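Hypothetical aspartyl-tRNA synthetase (Sulfolobus tokodaii, PDB 1WYD) probably attaches L-aspartate to both tRNA(Asp) and tRNA(Asn), activating the amino acid with ATP before passing it to the acceptor end of the tRNA. Local coordinates at residues L28-G32 with G33-I37; S55-G58 with I59-E62; A112-D115 with T116-R119; Y317-V320 with D321-S324; E381-L384 with K385-Y389. All blocks are in the same frame, centred on the assembly; numbering follows the deposited sequence.

Contact 1. Residues L28-G32 with G33-I37; sequences LRDLG and GKKFI
With CG of Lys35 anti to the backbone N (chi1 -179°) and the chain then folded at its three outer torsions, the ammonium swings back over the hairpin to Asp30, whose own CG lies beside its backbone N (chi1 -69°). The two meet in a salt bridge: Lys35 NZ is 2.7 Å from Asp30 OD2, on the syn lone pair, while its bond to Asp30 OD1 is weak. A long flexible lysine suits this non-hydrogen-bonded pair, since the acid opposite is short and the amine must do the reaching. Next along the same face, Leu28 and Ile37 run side by side, and Leu28 CD1 rests 3.6 Å from Ile37 CG1, a purely apolar pair. The other face carries Phe36, whose ring reaches towards the turn, so that CE1 comes 4.1 Å from Leu31 CB. Below these side chains the backbones of Arg29 and Phe36 exchange two bonds; Phe36 N to Arg29 O is the shorter at 2.7 Å. Leu31 and Lys34 are joined likewise, Leu31 N reaching Lys34 O at 2.9 Å and Lys34 N reaching Leu31 O at 3.0 Å. These last two residues bracket a type I' turn, in which Gly32 and Gly33 both take positive phi, a conformation easiest for residues without a side chain. The result is a tight beta hairpin with a two-residue loop in the OB-fold domain. Strand 44-50 continues the sheet beyond 34-41, bonding to Lys35 and Ile37, while Leu63 packs against Leu28 and Ile37, and Gln61 weakly bonds the Lys35 amine.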
# COMPACT_ATOMS: atom_id res chain seq x y z
N LEU B 28 -21.04 25.82 -19.01
CA LEU B 28 -20.90 27.03 -19.78
C LEU B 28 -22.34 27.48 -20.09
O LEU B 28 -23.07 26.78 -20.80
CB LEU B 28 -20.13 26.70 -21.07
CG LEU B 28 -18.77 27.31 -21.48
CD1 LEU B 28 -17.91 27.88 -20.32
CD2 LEU B 28 -17.95 26.31 -22.35
N ARG B 29 -22.76 28.62 -19.52
CA ARG B 29 -24.06 29.20 -19.87
C ARG B 29 -23.93 30.68 -20.19
O ARG B 29 -22.97 31.34 -19.78
CB ARG B 29 -25.13 28.93 -18.80
CG ARG B 29 -25.29 27.45 -18.36
CD ARG B 29 -26.11 26.55 -19.32
NE ARG B 29 -25.77 25.12 -19.16
CZ ARG B 29 -26.56 24.10 -19.51
NH1 ARG B 29 -27.74 24.31 -20.06
NH2 ARG B 29 -26.17 22.85 -19.31
N ASP B 30 -24.88 31.18 -20.97
CA ASP B 30 -24.93 32.60 -21.34
C ASP B 30 -26.25 33.19 -20.89
O ASP B 30 -27.32 32.66 -21.21
CB ASP B 30 -24.74 32.78 -22.85
CG ASP B 30 -23.35 32.45 -23.28
OD1 ASP B 30 -22.52 33.36 -23.48
OD2 ASP B 30 -22.98 31.28 -23.42
N LEU B 31 -26.19 34.29 -20.15
CA LEU B 31 -27.39 34.99 -19.67
C LEU B 31 -27.14 36.49 -19.56
O LEU B 31 -26.20 36.94 -18.89
CB LEU B 31 -27.85 34.40 -18.35
CG LEU B 31 -29.16 34.92 -17.77
CD1 LEU B 31 -30.42 34.35 -18.51
CD2 LEU B 31 -29.20 34.61 -16.28
N GLY B 32 -27.97 37.26 -20.26
CA GLY B 32 -27.89 38.71 -20.22
C GLY B 32 -26.62 39.27 -20.83
O GLY B 32 -26.11 40.29 -20.36
N GLY B 33 -26.12 38.64 -21.90
CA GLY B 33 -24.85 39.01 -22.49
C GLY B 33 -23.63 38.69 -21.61
O GLY B 33 -22.51 39.05 -21.95
N LYS B 34 -23.85 38.02 -20.48
CA LYS B 34 -22.74 37.53 -19.66
C LYS B 34 -22.53 36.03 -19.85
O LYS B 34 -23.49 35.28 -20.03
CB LYS B 34 -22.96 37.83 -18.18
CG LYS B 34 -22.82 39.29 -17.85
CD LYS B 34 -23.26 39.57 -16.43
CE LYS B 34 -22.55 40.80 -15.90
NZ LYS B 34 -22.50 41.91 -16.92
N LYS B 35 -21.27 35.62 -19.82
CA LYS B 35 -20.89 34.22 -19.90
C LYS B 35 -20.58 33.70 -18.50
O LYS B 35 -19.75 34.27 -17.79
CB LYS B 35 -19.65 34.03 -20.78
CG LYS B 35 -19.22 32.56 -20.91
CD LYS B 35 -18.58 32.25 -22.27
CE LYS B 35 -19.44 32.69 -23.47
NZ LYS B 35 -20.36 31.62 -23.96
N PHE B 36 -21.25 32.63 -18.13
CA PHE B 36 -21.01 32.03 -16.84
C PHE B 36 -20.22 30.72 -17.01
O PHE B 36 -20.64 29.84 -17.73
CB PHE B 36 -22.33 31.80 -16.13
CG PHE B 36 -22.98 33.06 -15.64
CD1 PHE B 36 -23.93 33.72 -16.41
CD2 PHE B 36 -22.64 33.59 -14.41
CE1 PHE B 36 -24.53 34.90 -15.97
CE2 PHE B 36 -23.24 34.78 -13.95
CZ PHE B 36 -24.19 35.43 -14.73
N ILE B 37 -19.07 30.62 -16.35
CA ILE B 37 -18.32 29.37 -16.37
C ILE B 37 -18.32 28.76 -14.99
O ILE B 37 -17.76 29.34 -14.09
CB ILE B 37 -16.85 29.61 -16.84
CG1 ILE B 37 -16.79 30.52 -18.07
CG2 ILE B 37 -16.18 28.28 -17.13
CD1 ILE B 37 -15.40 30.89 -18.46

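Contact 2. Residues S55-G58 with I59-E62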
# COMPACT_ATOMS: atom_id res chain seq x y z
N SER B 55 -11.49 41.62 -21.60
CA SER B 55 -10.62 41.08 -22.66
C SER B 55 -10.66 39.54 -22.72
O SER B 55 -10.26 38.95 -23.72
CB SER B 55 -9.16 41.60 -22.57
OG SER B 55 -8.88 42.33 -21.38
N ALA B 56 -11.17 38.90 -21.67
CA ALA B 56 -11.33 37.44 -21.62
C ALA B 56 -12.58 36.92 -22.37
O ALA B 56 -12.75 35.70 -22.55
CB ALA B 56 -11.34 36.94 -20.17
N PHE B 57 -13.44 37.83 -22.81
CA PHE B 57 -14.69 37.44 -23.45
C PHE B 57 -14.44 36.65 -24.73
O PHE B 57 -15.10 35.65 -24.97
CB PHE B 57 -15.59 38.66 -23.71
CG PHE B 57 -16.97 38.31 -24.22
CD1 PHE B 57 -17.83 37.50 -23.46
CD2 PHE B 57 -17.41 38.79 -25.44
CE1 PHE B 57 -19.10 37.17 -23.92
CE2 PHE B 57 -18.68 38.48 -25.91
CZ PHE B 57 -19.53 37.66 -25.15
N GLY B 58 -13.46 37.09 -25.51
CA GLY B 58 -13.15 36.49 -26.80
C GLY B 58 -12.77 35.03 -26.69
O GLY B 58 -13.34 34.19 -27.39
N ILE B 59 -11.83 34.72 -25.81
CA ILE B 59 -11.40 33.34 -25.65
C ILE B 59 -12.50 32.50 -24.99
O ILE B 59 -12.74 31.38 -25.41
CB ILE B 59 -9.97 33.23 -24.99
CG1 ILE B 59 -9.34 31.85 -25.26
CG2 ILE B 59 -9.99 33.62 -23.48
CD1 ILE B 59 -7.87 31.76 -24.92
N SER B 60 -13.22 33.08 -24.04
CA SER B 60 -14.29 32.35 -23.33
C SER B 60 -15.33 31.77 -24.29
O SER B 60 -16.03 30.82 -23.95
CB SER B 60 -14.97 33.24 -22.26
OG SER B 60 -15.83 34.22 -22.83
N GLN B 61 -15.39 32.33 -25.50
CA GLN B 61 -16.38 31.93 -26.50
C GLN B 61 -15.97 30.67 -27.22
O GLN B 61 -16.81 30.03 -27.85
CB GLN B 61 -16.62 33.06 -27.51
CG GLN B 61 -17.39 34.27 -26.94
CD GLN B 61 -18.89 34.07 -27.00
OE1 GLN B 61 -19.39 32.97 -26.73
NE2 GLN B 61 -19.62 35.12 -27.40
N GLU B 62 -14.70 30.31 -27.15
CA GLU B 62 -14.23 29.13 -27.86
C GLU B 62 -14.06 27.91 -26.93
O GLU B 62 -13.80 26.79 -27.40
CB GLU B 62 -12.97 29.45 -28.67
CG GLU B 62 -11.71 29.65 -27.85
CD GLU B 62 -10.51 30.00 -28.73
OE1 GLU B 62 -10.44 31.19 -29.18
OE2 GLU B 62 -9.66 29.09 -28.97
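Ser60 N bonds Ala56 O at 3.1 Å, the one full four-residue helical bond of this short turn. Past it the backbone bonds are uneven: Gln61 N has Phe57 O and Gly58 O each at 3.4 Å, both bonds weak, and Glu62 N closes the end on Ile59 O at 2.8 Å, three residues back. Gly58, lacking a side chain, sits on the exposed side of the turn.

A side-chain bond reinforces the same turn. The hydroxyl of Ser60 lies between its own backbone N and carbonyl carbon (chi1 74°), which turns it back along the helix, and OG donates to Phe57 O at 2.7 Å. The hydroxyl approaches from the side of the carbonyl, tilted 30° from its plane. Serine suits the place because a small side chain can return its polar end to the main chain while the residue itself is buried.

Van der Waals contact joins the remaining side chains. Gln61 CG lies over one face of the Phe57 ring, and NE2 stands 3.4 Å from CZ, with ring and amide planes 46° apart; OE1 of the same amide turns to the Lys35 amine in a weak hydrogen bond. Ile59 CG2 lies 3.6 Å from Ala56 O, and Ala56 and Ile59 both pack on Ile92, their apolar side chains suiting the side that faces strand 91-94.

Phe57 O thus has the Ser60 hydroxyl as its strong donor and Gln61 N as a weak one, so this turn, short of regular helical bonds, depends partly on a side chain for its hold.

Contact 3. Residues A112-D115 with T116-R119; sequences ADID and TRLR
Asp113 is the N-cap of the short helix 114-118. Its carboxylate stands between the backbone N and the carbonyl carbon (chi1 55°), folded over the first turn, where it takes two bonds from Thr116. OD2 accepts from Thr116 N at 2.8 Å and OD1 from Thr116 OG1 at 2.9 Å, both donors lying above the carboxylate plane. Aspartate is short enough to reach an amide that has no helical carbonyl before it, and with the threonine hydroxyl as second donor the two bonds together would hold the rotation of the acid. The methyl of Ala112 packs on Thr116 CB, 3.6 Å away. Behind it, Arg117 N bonds Asp113 O at 3.1 Å and Leu118 N bonds Ile114 O at 2.8 Å. Ile114 CD1 touches Leu118 CG at 3.6 Å and also lies over one face of the Arg117 guanidinium, whose NH2 forms a salt bridge with Glu416. Asp115 pairs instead with Arg426, and Arg119 O receives a hydrogen bond from Lys385 of the second subunit. A side-chain acceptor for the amide three residues on is the classic N-cap arrangement, here made by an aspartate.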
# COMPACT_ATOMS: atom_id res chain seq x y z
N ALA B 112 -26.04 5.63 -19.59
CA ALA B 112 -25.34 4.45 -20.11
C ALA B 112 -24.81 3.51 -19.02
O ALA B 112 -24.58 3.91 -17.87
CB ALA B 112 -24.24 4.84 -21.10
N ASP B 113 -24.63 2.26 -19.41
CA ASP B 113 -24.13 1.20 -18.55
C ASP B 113 -22.67 1.40 -18.17
O ASP B 113 -21.92 2.16 -18.81
CB ASP B 113 -24.22 -0.13 -19.31
CG ASP B 113 -23.48 -0.06 -20.65
OD1 ASP B 113 -24.09 0.45 -21.62
OD2 ASP B 113 -22.29 -0.44 -20.82
N ILE B 114 -22.27 0.66 -17.15
CA ILE B 114 -20.89 0.52 -16.72
C ILE B 114 -19.87 0.41 -17.89
O ILE B 114 -18.86 1.13 -17.94
CB ILE B 114 -20.85 -0.70 -15.77
CG1 ILE B 114 -19.84 -0.51 -14.62
CG2 ILE B 114 -20.71 -2.04 -16.56
CD1 ILE B 114 -18.64 0.32 -14.90
N ASP B 115 -20.15 -0.45 -18.86
CA ASP B 115 -19.18 -0.68 -19.93
C ASP B 115 -18.97 0.48 -20.87
O ASP B 115 -17.85 0.72 -21.29
CB ASP B 115 -19.43 -1.99 -20.64
CG ASP B 115 -19.10 -3.17 -19.77
OD1 ASP B 115 -17.95 -3.22 -19.23
OD2 ASP B 115 -19.93 -4.06 -19.52
N THR B 116 -20.04 1.23 -21.15
CA THR B 116 -19.94 2.51 -21.86
C THR B 116 -19.17 3.58 -21.10
O THR B 116 -18.50 4.41 -21.70
CB THR B 116 -21.35 3.06 -22.20
OG1 THR B 116 -22.10 2.06 -22.90
CG2 THR B 116 -21.24 4.25 -23.18
N ARG B 117 -19.32 3.60 -19.78
CA ARG B 117 -18.58 4.52 -18.94
C ARG B 117 -17.09 4.18 -18.83
O ARG B 117 -16.26 5.09 -18.80
CB ARG B 117 -19.20 4.55 -17.54
CG ARG B 117 -20.48 5.36 -17.50
CD ARG B 117 -21.54 4.69 -16.69
NE ARG B 117 -21.09 4.58 -15.31
CZ ARG B 117 -21.52 3.67 -14.45
NH1 ARG B 117 -22.43 2.77 -14.82
NH2 ARG B 117 -21.03 3.67 -13.21
N LEU B 118 -16.78 2.89 -18.75
CA LEU B 118 -15.40 2.41 -18.77
C LEU B 118 -14.64 2.74 -20.06
O LEU B 118 -13.41 2.83 -20.04
CB LEU B 118 -15.35 0.90 -18.49
CG LEU B 118 -15.82 0.38 -17.13
CD1 LEU B 118 -15.86 -1.16 -17.05
CD2 LEU B 118 -14.91 0.92 -16.06
N ARG B 119 -15.33 2.95 -21.17
CA ARG B 119 -14.64 3.47 -22.36
C ARG B 119 -14.23 4.93 -22.15
O ARG B 119 -13.35 5.46 -22.85
CB ARG B 119 -15.49 3.38 -23.63
CG ARG B 119 -15.44 2.03 -24.33
CD ARG B 119 -16.05 2.04 -25.78
NE ARG B 119 -17.47 2.42 -25.81
CZ ARG B 119 -18.49 1.59 -25.54
NH1 ARG B 119 -18.24 0.32 -25.21
NH2 ARG B 119 -19.76 2.02 -25.59

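Contact 4. Residues Y317-V320 with D321-S324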
# COMPACT_ATOMS: atom_id res chain seq x y z
N TYR B 317 -22.69 -7.23 11.99
CA TYR B 317 -22.54 -8.32 12.91
C TYR B 317 -21.43 -9.28 12.45
O TYR B 317 -21.15 -9.42 11.24
CB TYR B 317 -23.89 -9.04 13.03
CG TYR B 317 -24.46 -9.53 11.73
CD1 TYR B 317 -24.39 -10.87 11.40
CD2 TYR B 317 -25.07 -8.67 10.84
CE1 TYR B 317 -24.89 -11.35 10.18
CE2 TYR B 317 -25.58 -9.12 9.64
CZ TYR B 317 -25.49 -10.47 9.31
OH TYR B 317 -26.00 -10.94 8.09
N PHE B 318 -20.78 -9.94 13.41
CA PHE B 318 -19.86 -11.03 13.12
C PHE B 318 -20.61 -12.36 13.09
O PHE B 318 -21.45 -12.62 13.94
CB PHE B 318 -18.84 -11.18 14.26
CG PHE B 318 -17.81 -10.07 14.36
CD1 PHE B 318 -17.84 -9.19 15.41
CD2 PHE B 318 -16.75 -10.00 13.44
CE1 PHE B 318 -16.86 -8.19 15.53
CE2 PHE B 318 -15.76 -9.01 13.56
CZ PHE B 318 -15.82 -8.11 14.60
N ILE B 319 -20.29 -13.23 12.12
CA ILE B 319 -20.61 -14.64 12.27
C ILE B 319 -19.36 -15.45 12.68
O ILE B 319 -18.49 -15.76 11.84
CB ILE B 319 -21.23 -15.24 11.02
CG1 ILE B 319 -22.47 -14.47 10.60
CG2 ILE B 319 -21.62 -16.68 11.33
CD1 ILE B 319 -23.17 -15.13 9.40
N VAL B 320 -19.33 -15.81 13.96
CA VAL B 320 -18.21 -16.49 14.61
C VAL B 320 -18.37 -18.02 14.73
O VAL B 320 -19.45 -18.58 14.53
CB VAL B 320 -17.94 -15.88 16.02
CG1 VAL B 320 -17.76 -14.38 15.93
CG2 VAL B 320 -19.04 -16.22 16.97
N ASP B 321 -17.28 -18.69 15.08
CA ASP B 321 -17.29 -20.11 15.36
C ASP B 321 -17.88 -20.99 14.21
O ASP B 321 -18.75 -21.83 14.46
CB ASP B 321 -17.97 -20.39 16.73
CG ASP B 321 -17.26 -19.68 17.91
OD1 ASP B 321 -17.82 -19.62 19.03
OD2 ASP B 321 -16.14 -19.16 17.83
N TRP B 322 -17.39 -20.83 12.98
CA TRP B 322 -17.79 -21.74 11.87
C TRP B 322 -17.34 -23.23 12.04
O TRP B 322 -16.44 -23.51 12.83
CB TRP B 322 -17.29 -21.19 10.51
CG TRP B 322 -17.92 -19.86 10.11
CD1 TRP B 322 -17.67 -18.65 10.66
CD2 TRP B 322 -18.90 -19.64 9.08
NE1 TRP B 322 -18.43 -17.68 10.05
CE2 TRP B 322 -19.20 -18.26 9.08
CE3 TRP B 322 -19.56 -20.47 8.16
CZ2 TRP B 322 -20.12 -17.68 8.19
CZ3 TRP B 322 -20.48 -19.90 7.27
CH2 TRP B 322 -20.75 -18.51 7.30
N PRO B 323 -17.96 -24.18 11.31
CA PRO B 323 -17.41 -25.55 11.25
C PRO B 323 -15.99 -25.61 10.70
O PRO B 323 -15.68 -24.95 9.69
CB PRO B 323 -18.36 -26.28 10.30
CG PRO B 323 -19.21 -25.23 9.68
CD PRO B 323 -19.22 -24.06 10.57
N SER B 324 -15.15 -26.38 11.37
CA SER B 324 -13.75 -26.56 11.02
C SER B 324 -13.64 -27.07 9.62
O SER B 324 -12.69 -26.78 8.91
CB SER B 324 -13.10 -27.57 11.96
OG SER B 324 -13.39 -27.26 13.31
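The indole of Trp322 is turned back along the chain, with the five-membered ring's N-H aimed at the end of strand 316-320 and the benzo ring lying by Ile319. CG lies beside the backbone N (chi1 -65°), and from there NE1 reaches Ile319 O at 2.6 Å. The bond is bent, 134° at the hydrogen. Its donor stands above the carbonyl plane, while the oxygen lies near the ring's edge, tilted 21° from the indole plane. Ile319 and the indole cross at a slant: CG2 of the isoleucine comes 3.6 Å from CZ2, and its CB lies 3.9 Å from the same atom. Branching at CB suits Ile319, since CG2 makes the closest contact while the CG1 branch brings CD1 only to the fringe of the benzo ring.

Strand 316-320 belongs to the large mixed sheet of the class II synthetase catalytic domain, lying between 343-348 and 276-279, and the chain leaves it at Asp321, which has positive phi. The side chain of Trp322 lies about 7 Å from that of Glu352, a predicted ligand of ATP and magnesium.

Val320 and Asp321 point the same way, side by side, with Val320 CG2 4.0 Å from Asp321 CG. Both are buried: valine gives an apolar flank that packs on Phe344 and Met239, while the acid's oxygens are satisfied, OD2 by a hydrogen bond with Tyr235 and OD1 by a salt bridge with Lys334. Around the indole, Arg327 makes a cation-pi contact, and the ring of Tyr280 meets it as well.

Contact 5. Residues E381-L384 with K385-Y389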
# COMPACT_ATOMS: atom_id res chain seq x y z
N GLU B 381 4.89 -28.63 2.23
CA GLU B 381 6.13 -28.50 2.99
C GLU B 381 6.57 -27.04 3.05
O GLU B 381 7.05 -26.59 4.10
CB GLU B 381 7.25 -29.38 2.38
CG GLU B 381 8.43 -29.71 3.29
CD GLU B 381 8.08 -29.86 4.78
OE1 GLU B 381 7.12 -30.58 5.12
OE2 GLU B 381 8.80 -29.27 5.62
N PHE B 382 6.37 -26.31 1.94
CA PHE B 382 6.65 -24.87 1.86
C PHE B 382 5.93 -24.03 2.94
O PHE B 382 6.38 -22.92 3.27
CB PHE B 382 6.32 -24.35 0.46
CG PHE B 382 4.85 -24.14 0.23
CD1 PHE B 382 4.01 -25.23 -0.08
CD2 PHE B 382 4.29 -22.87 0.32
CE1 PHE B 382 2.65 -25.06 -0.29
CE2 PHE B 382 2.92 -22.67 0.09
CZ PHE B 382 2.10 -23.77 -0.21
N PHE B 383 4.83 -24.56 3.47
CA PHE B 383 4.08 -23.91 4.53
C PHE B 383 4.41 -24.51 5.90
O PHE B 383 4.58 -23.79 6.88
CB PHE B 383 2.58 -24.02 4.22
CG PHE B 383 1.67 -23.15 5.06
CD1 PHE B 383 0.91 -22.13 4.45
CD2 PHE B 383 1.51 -23.38 6.42
CE1 PHE B 383 0.03 -21.33 5.19
CE2 PHE B 383 0.64 -22.59 7.18
CZ PHE B 383 -0.10 -21.56 6.56
N LEU B 384 4.48 -25.83 5.96
CA LEU B 384 4.76 -26.55 7.20
C LEU B 384 6.11 -26.28 7.84
O LEU B 384 6.19 -26.14 9.08
CB LEU B 384 4.61 -28.04 6.95
CG LEU B 384 3.21 -28.49 6.55
CD1 LEU B 384 3.31 -29.93 6.04
CD2 LEU B 384 2.25 -28.36 7.73
N LYS B 385 7.16 -26.18 7.02
CA LYS B 385 8.55 -26.14 7.50
C LYS B 385 8.83 -25.05 8.52
O LYS B 385 9.61 -25.26 9.45
CB LYS B 385 9.53 -25.94 6.33
CG LYS B 385 9.42 -24.57 5.67
CD LYS B 385 10.77 -24.09 5.16
CE LYS B 385 10.88 -24.33 3.66
NZ LYS B 385 12.12 -23.66 3.18
N TRP B 386 8.22 -23.88 8.31
CA TRP B 386 8.51 -22.71 9.13
C TRP B 386 8.13 -22.93 10.58
O TRP B 386 8.75 -22.37 11.47
CB TRP B 386 7.80 -21.48 8.58
CG TRP B 386 8.03 -21.27 7.15
CD1 TRP B 386 7.14 -21.47 6.13
CD2 TRP B 386 9.25 -20.81 6.54
NE1 TRP B 386 7.74 -21.17 4.92
CE2 TRP B 386 9.03 -20.76 5.15
CE3 TRP B 386 10.51 -20.44 7.04
CZ2 TRP B 386 10.01 -20.37 4.25
CZ3 TRP B 386 11.50 -20.04 6.13
CH2 TRP B 386 11.24 -20.01 4.76
N PHE B 387 7.14 -23.80 10.80
CA PHE B 387 6.61 -24.13 12.14
C PHE B 387 7.47 -25.11 12.96
O PHE B 387 7.13 -25.43 14.10
CB PHE B 387 5.16 -24.64 12.03
CG PHE B 387 4.21 -23.62 11.49
CD1 PHE B 387 4.19 -23.33 10.14
CD2 PHE B 387 3.38 -22.90 12.34
CE1 PHE B 387 3.37 -22.36 9.64
CE2 PHE B 387 2.53 -21.94 11.83
CZ PHE B 387 2.54 -21.66 10.47
N ASP B 388 8.59 -25.56 12.39
CA ASP B 388 9.56 -26.33 13.17
C ASP B 388 10.39 -25.44 14.09
O ASP B 388 11.08 -25.94 14.99
CB ASP B 388 10.51 -27.11 12.26
CG ASP B 388 9.84 -28.30 11.59
OD1 ASP B 388 10.23 -28.58 10.43
OD2 ASP B 388 8.96 -29.02 12.12
N TYR B 389 10.36 -24.14 13.85
CA TYR B 389 11.29 -23.27 14.56
C TYR B 389 10.63 -22.11 15.32
O TYR B 389 10.99 -20.95 15.15
CB TYR B 389 12.39 -22.80 13.62
CG TYR B 389 13.15 -23.95 13.00
CD1 TYR B 389 13.15 -24.15 11.62
CD2 TYR B 389 13.87 -24.85 13.81
CE1 TYR B 389 13.86 -25.20 11.05
CE2 TYR B 389 14.55 -25.92 13.26
CZ TYR B 389 14.55 -26.09 11.87
OH TYR B 389 15.25 -27.15 11.29
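Lys385 N is satisfied by Glu381 O, 3.0 Å away, in the bond that carries helix 381-384 into the 3-10 turn of 385-388. The winding then tightens: Phe387 N bonds Leu384 O at 3.1 Å, three residues back, from above the carbonyl plane, and Asp388 N bonds Lys385 O, also three residues back. Phe382 O receives a side-chain donor, Trp386 NE1, at 2.8 Å. That bond is weak, bent to 126°, and Trp386 reaches it with CG beside its backbone N (chi1 -51°). Tryptophan suits the place because its N-H can meet a carbonyl while its broad surface is buried against Leu194, the Lys385 chain and Val122 of the second subunit.

Phe383 and Phe387 fill another side. Their planes are only 4° apart, yet the rings meet rim to rim, Phe383 CE2 3.7 Å from Phe387 CE1, and neither lies over the other. Phe383 O touches the edge of the Phe387 ring, 3.3 Å from CD1.

The carboxylate of Glu381 lies across Lys385, OE2 being 3.5 Å from CB, but pairs with Arg363, as Asp388 does. One arginine thus probably balances both acids, while the Lys385 ammonium has, in this copy, a weak bond to the carbonyl of Arg119 of the second subunit; Phe383 and Phe387, whose side chains lie close to those of the predicted aspartate-binding residues Glu167 and Arg359, make this side of the turn apolar.

How the contacts relate
Each contact is local, made within one unbroken run of residues, and the five follow in series along the chain: none nests in or crosses another. Contact 1 closes a hairpin loop and contact 2 a helical turn in the OB-fold domain; within one chain they alone touch, through Lys35 and residues 60-61, tying the hairpin to the turn. Contact 3 begins the first helix of the synthetase region, about 17 Å from contact 1 by nearest atoms. Contact 4 folds the loop after strand 316-320 back on its end, and contact 5 winds the turn after helix 381-384, about 14 Å from contact 4 at nearest atoms. Between subunits, Lys385 of contact 5 meets Arg119 of contact 3.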